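PDB 3Q87: Trm112p-like protein from Encephalitozoon cuniculi, which binds zinc and probably serves as the activating partner of a methyltransferase that modifies the translation termination factor eRF1. Local coordinates for residues 20-32 with 86-98. Residues are numbered along the deposited sequence; the frame is centred on the assembly and turned at random.
Sequences LILECEKAESNDV and IKEFLFGIDVVEG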
loop_
_atom_site.group_PDB
_atom_site.type_symbol
_atom_site.label_atom_id
_atom_site.label_comp_id
_atom_site.label_asym_id
_atom_site.label_seq_id
_atom_site.Cartn_x
_atom_site.Cartn_y
_atom_site.Cartn_z
ATOM N N LEU A 20 8.833 7.152 11.719
ATOM C CA LEU A 20 7.505 7.083 12.319
ATOM C C LEU A 20 7.604 6.264 13.592
ATOM O O LEU A 20 8.023 5.115 13.549
ATOM C CB LEU A 20 6.492 6.453 11.358
ATOM C CG LEU A 20 6.353 7.179 10.007
ATOM C CD1 LEU A 20 5.254 6.558 9.133
ATOM C CD2 LEU A 20 6.119 8.671 10.230
ATOM N N ILE A 21 7.227 6.854 14.721
ATOM C CA ILE A 21 7.332 6.161 16.008
ATOM C C ILE A 21 5.994 5.584 16.436
ATOM O O ILE A 21 4.979 6.265 16.418
ATOM C CB ILE A 21 7.871 7.085 17.123
ATOM C CG1 ILE A 21 9.165 7.769 16.673
ATOM C CG2 ILE A 21 8.118 6.296 18.406
ATOM C CD1 ILE A 21 10.244 6.793 16.233
ATOM N N LEU A 22 6.014 4.316 16.829
ATOM C CA LEU A 22 4.815 3.576 17.178
ATOM C C LEU A 22 4.452 3.748 18.647
ATOM O O LEU A 22 5.299 3.589 19.528
ATOM C CB LEU A 22 5.034 2.089 16.873
ATOM C CG LEU A 22 3.895 1.059 16.829
ATOM C CD1 LEU A 22 3.932 0.188 18.046
ATOM C CD2 LEU A 22 2.493 1.667 16.652
ATOM N N GLU A 23 3.189 4.084 18.897
ATOM C CA GLU A 23 2.606 3.947 20.222
ATOM C C GLU A 23 1.507 2.897 20.151
ATOM O O GLU A 23 0.626 2.963 19.296
ATOM C CB GLU A 23 2.040 5.270 20.722
ATOM C CG GLU A 23 0.954 5.091 21.757
ATOM C CD GLU A 23 1.058 6.096 22.876
ATOM O OE1 GLU A 23 0.014 6.675 23.261
ATOM O OE2 GLU A 23 2.191 6.305 23.367
ATOM N N CYS A 24 1.563 1.930 21.056
ATOM C CA CYS A 24 0.696 0.771 20.980
ATOM C C CYS A 24 -0.245 0.677 22.177
ATOM O O CYS A 24 0.191 0.402 23.290
ATOM C CB CYS A 24 1.557 -0.484 20.887
ATOM S SG CYS A 24 0.634 -2.005 20.673
ATOM N N GLU A 25 -1.535 0.918 21.955
ATOM C CA GLU A 25 -2.509 0.674 23.008
ATOM C C GLU A 25 -2.778 -0.826 23.133
ATOM O O GLU A 25 -2.642 -1.404 24.211
ATOM C CB GLU A 25 -3.806 1.443 22.778
ATOM C CG GLU A 25 -4.691 1.509 24.019
ATOM C CD GLU A 25 -3.950 2.049 25.243
ATOM O OE1 GLU A 25 -3.531 3.230 25.215
ATOM O OE2 GLU A 25 -3.788 1.295 26.234
ATOM N N LYS A 26 -3.150 -1.475 22.037
ATOM C CA LYS A 26 -3.256 -2.924 22.100
ATOM C C LYS A 26 -2.819 -3.656 20.835
ATOM O O LYS A 26 -3.032 -3.185 19.713
ATOM C CB LYS A 26 -4.646 -3.364 22.560
ATOM C CG LYS A 26 -5.757 -3.082 21.598
ATOM C CD LYS A 26 -6.944 -3.999 21.873
ATOM C CE LYS A 26 -6.563 -5.477 21.766
ATOM N NZ LYS A 26 -7.760 -6.343 21.491
ATOM N N ALA A 27 -2.198 -4.814 21.048
ATOM C CA ALA A 27 -1.632 -5.623 19.980
ATOM C C ALA A 27 -1.949 -7.091 20.214
ATOM O O ALA A 27 -1.994 -7.539 21.355
ATOM C CB ALA A 27 -0.129 -5.433 19.927
ATOM N N GLU A 28 -2.152 -7.833 19.129
ATOM C CA GLU A 28 -2.432 -9.262 19.202
ATOM C C GLU A 28 -1.376 -10.038 18.430
ATOM O O GLU A 28 -0.748 -9.510 17.510
ATOM C CB GLU A 28 -3.828 -9.563 18.651
ATOM C CG GLU A 28 -4.952 -8.932 19.469
ATOM C CD GLU A 28 -6.337 -9.160 18.876
ATOM O OE1 GLU A 28 -6.438 -9.382 17.649
ATOM O OE2 GLU A 28 -7.328 -9.106 19.641
ATOM N N SER A 29 -1.143 -11.283 18.818
ATOM C CA SER A 29 -0.200 -12.103 18.077
ATOM C C SER A 29 -0.940 -12.664 16.868
ATOM O O SER A 29 -2.151 -12.884 16.922
ATOM C CB SER A 29 0.375 -13.223 18.947
ATOM O OG SER A 29 -0.530 -14.309 19.033
ATOM N N ASN A 30 -0.212 -12.853 15.773
ATOM C CA ASN A 30 -0.781 -13.380 14.537
ATOM C C ASN A 30 0.067 -14.542 14.055
ATOM O O ASN A 30 1.297 -14.503 14.158
ATOM C CB ASN A 30 -0.838 -12.302 13.438
ATOM C CG ASN A 30 -2.161 -11.547 13.411
ATOM O OD1 ASN A 30 -2.938 -11.580 14.367
ATOM N ND2 ASN A 30 -2.419 -10.856 12.307
ATOM N N ASP A 31 -0.594 -15.568 13.531
ATOM C CA ASP A 31 0.082 -16.735 12.979
ATOM C C ASP A 31 1.022 -16.390 11.826
ATOM O O ASP A 31 0.622 -15.728 10.868
ATOM C CB ASP A 31 -0.950 -17.759 12.496
ATOM C CG ASP A 31 -1.188 -18.864 13.500
ATOM O OD1 ASP A 31 -0.717 -18.730 14.650
ATOM O OD2 ASP A 31 -1.839 -19.869 13.135
ATOM N N VAL A 32 2.265 -16.856 11.916
ATOM C CA VAL A 32 3.213 -16.715 10.812
ATOM C C VAL A 32 3.428 -18.034 10.066
ATOM O O VAL A 32 2.582 -18.931 10.103
ATOM C CB VAL A 32 4.581 -16.177 11.290
ATOM C CG1 VAL A 32 4.543 -14.659 11.430
ATOM C CG2 VAL A 32 4.994 -16.846 12.599
ATOM N N ILE A 86 13.246 -12.034 12.856
ATOM C CA ILE A 86 12.784 -10.709 12.463
ATOM C C ILE A 86 11.402 -10.791 11.798
ATOM O O ILE A 86 10.457 -10.121 12.225
ATOM C CB ILE A 86 13.804 -10.032 11.525
ATOM C CG1 ILE A 86 15.184 -10.001 12.186
ATOM C CG2 ILE A 86 13.366 -8.622 11.155
ATOM C CD1 ILE A 86 15.185 -9.429 13.590
ATOM N N LYS A 87 11.293 -11.623 10.762
ATOM C CA LYS A 87 10.024 -11.866 10.073
ATOM C C LYS A 87 8.917 -12.193 11.061
ATOM O O LYS A 87 7.781 -11.754 10.915
ATOM C CB LYS A 87 10.153 -13.058 9.130
ATOM C CG LYS A 87 10.749 -12.789 7.763
ATOM C CD LYS A 87 10.832 -14.117 7.001
ATOM C CE LYS A 87 11.620 -14.021 5.707
ATOM N NZ LYS A 87 10.809 -13.506 4.573
ATOM N N GLU A 88 9.250 -13.005 12.053
ATOM C CA GLU A 88 8.276 -13.439 13.035
ATOM C C GLU A 88 7.784 -12.245 13.854
ATOM O O GLU A 88 6.608 -12.154 14.202
ATOM C CB GLU A 88 8.920 -14.491 13.940
ATOM C CG GLU A 88 7.974 -15.211 14.880
ATOM C CD GLU A 88 8.658 -16.361 15.604
ATOM O OE1 GLU A 88 9.429 -17.101 14.950
ATOM O OE2 GLU A 88 8.423 -16.521 16.823
ATOM N N PHE A 89 8.691 -11.328 14.167
ATOM C CA PHE A 89 8.320 -10.127 14.903
ATOM C C PHE A 89 7.543 -9.163 13.994
ATOM O O PHE A 89 6.528 -8.603 14.395
ATOM C CB PHE A 89 9.581 -9.454 15.464
ATOM C CG PHE A 89 9.312 -8.260 16.351
ATOM C CD1 PHE A 89 8.933 -8.429 17.674
ATOM C CD2 PHE A 89 9.487 -6.965 15.868
ATOM C CE1 PHE A 89 8.708 -7.333 18.499
ATOM C CE2 PHE A 89 9.266 -5.862 16.685
ATOM C CZ PHE A 89 8.872 -6.048 18.004
ATOM N N LEU A 90 8.007 -9.001 12.764
ATOM C CA LEU A 90 7.461 -7.960 11.890
ATOM C C LEU A 90 6.143 -8.375 11.225
ATOM O O LEU A 90 5.336 -7.527 10.837
ATOM C CB LEU A 90 8.498 -7.541 10.847
ATOM C CG LEU A 90 9.745 -6.808 11.367
ATOM C CD1 LEU A 90 10.747 -6.542 10.248
ATOM C CD2 LEU A 90 9.386 -5.494 12.069
ATOM N N PHE A 91 5.925 -9.680 11.111
ATOM C CA PHE A 91 4.736 -10.200 10.454
ATOM C C PHE A 91 3.839 -10.913 11.438
ATOM O O PHE A 91 2.682 -11.186 11.141
ATOM C CB PHE A 91 5.119 -11.161 9.322
ATOM C CG PHE A 91 5.645 -10.473 8.095
ATOM C CD1 PHE A 91 4.784 -10.089 7.073
ATOM C CD2 PHE A 91 7.001 -10.200 7.963
ATOM C CE1 PHE A 91 5.267 -9.443 5.945
ATOM C CE2 PHE A 91 7.489 -9.552 6.840
ATOM C CZ PHE A 91 6.621 -9.177 5.827
ATOM N N GLY A 92 4.381 -11.221 12.612
ATOM C CA GLY A 92 3.675 -12.045 13.576
ATOM C C GLY A 92 2.980 -11.260 14.667
ATOM O O GLY A 92 2.445 -11.837 15.610
ATOM N N ILE A 93 2.989 -9.938 14.542
ATOM C CA ILE A 93 2.272 -9.087 15.479
ATOM C C ILE A 93 1.366 -8.137 14.726
ATOM O O ILE A 93 1.739 -7.620 13.680
ATOM C CB ILE A 93 3.234 -8.228 16.311
ATOM C CG1 ILE A 93 4.216 -9.110 17.086
ATOM C CG2 ILE A 93 2.450 -7.327 17.256
ATOM C CD1 ILE A 93 5.261 -8.318 17.854
ATOM N N ASP A 94 0.191 -7.878 15.284
ATOM C CA ASP A 94 -0.725 -6.918 14.700
ATOM C C ASP A 94 -1.159 -5.880 15.734
ATOM O O ASP A 94 -1.787 -6.215 16.745
ATOM C CB ASP A 94 -1.950 -7.638 14.140
ATOM C CG ASP A 94 -2.934 -6.684 13.497
ATOM O OD1 ASP A 94 -2.512 -5.919 12.595
ATOM O OD2 ASP A 94 -4.123 -6.703 13.889
ATOM N N VAL A 95 -0.815 -4.623 15.487
ATOM C CA VAL A 95 -1.267 -3.549 16.351
ATOM C C VAL A 95 -2.697 -3.227 15.952
ATOM O O VAL A 95 -2.946 -2.812 14.819
ATOM C CB VAL A 95 -0.388 -2.278 16.208
ATOM C CG1 VAL A 95 -0.895 -1.171 17.118
ATOM C CG2 VAL A 95 1.055 -2.591 16.523
ATOM N N VAL A 96 -3.643 -3.437 16.863
ATOM C CA VAL A 96 -5.028 -3.143 16.538
ATOM C C VAL A 96 -5.366 -1.710 16.943
ATOM O O VAL A 96 -6.112 -1.027 16.254
ATOM C CB VAL A 96 -6.031 -4.169 17.155
ATOM C CG1 VAL A 96 -5.492 -5.595 17.045
ATOM C CG2 VAL A 96 -6.295 -3.841 18.577
ATOM N N GLU A 97 -4.782 -1.248 18.045
ATOM C CA GLU A 97 -5.041 0.098 18.545
ATOM C C GLU A 97 -3.733 0.790 18.909
ATOM O O GLU A 97 -2.908 0.227 19.612
ATOM C CB GLU A 97 -5.963 0.053 19.765
ATOM C CG GLU A 97 -7.305 -0.626 19.510
ATOM C CD GLU A 97 -8.259 0.217 18.668
ATOM O OE1 GLU A 97 -8.176 1.468 18.723
ATOM O OE2 GLU A 97 -9.102 -0.381 17.959
ATOM N N GLY A 98 -3.542 2.004 18.408
ATOM C CA GLY A 98 -2.317 2.731 18.678
ATOM C C GLY A 98 -2.136 3.933 17.776
ATOM O O GLY A 98 -3.112 4.518 17.304
#
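Glu88 and Phe91, near the end of helix 84-91, meet Val32 first: CG2 of Val32 lies 4.1 Å from Glu88 CG, the two side chains crossing at about a right angle, while its CG1 branch rests near Phe91 CB and presses on Gly92 CA at a tight 3.5 Å. The Phe91 ring itself leads elsewhere, stacking with Phe4 and touching Thr46 of the methylase chain. Gly92 O accepts a hydrogen bond from Asn30 N, the donor standing well above the carbonyl plane, just before the antiparallel ribbon of 93-96 with 26-29. Ile93 lays CG2 against Ala27 CB (4.2 Å). Asp94 and Glu28 exchange two nearly straight backbone bonds, Asp94 N to Glu28 O and Glu28 N to Asp94 O, both 2.9 Å; the Asp94 carboxylate, with CG swung opposite its own backbone N (chi1 -179°), reaches Met1 N and Ser114 OG. Val95, on the face of Ala27 and Ile93, sets CG1 against Cys24 SG and CG2 loosely against Leu22 CD1, with Ile111 beyond. Val96 N and Glu97 N then share Lys26 O, both in its carbonyl plane, in a classic beta bulge. Val96 CG2 packs tightly on the Lys26 chain, 3.2 Å from its CG, and CG1 backs the carboxylate of Glu28, which Lys26 NZ reaches in a weak salt bridge. Glu97 runs beside Lys26, their CG atoms 3.6 Å apart, and its OE2 bonds Gly113 N. Glu97 O faces Lys26 N and, weakly, Glu25 N, a second bulge. Backbone bonding thus carries the ribbon between a largely apolar face (Cys24, Ala27, Ile93, Val95) ending at Ser29 and a charged one (Lys26, Glu28, Asp94, Glu97), its bulges lying where both chains turn into the zinc-ribbon sheet.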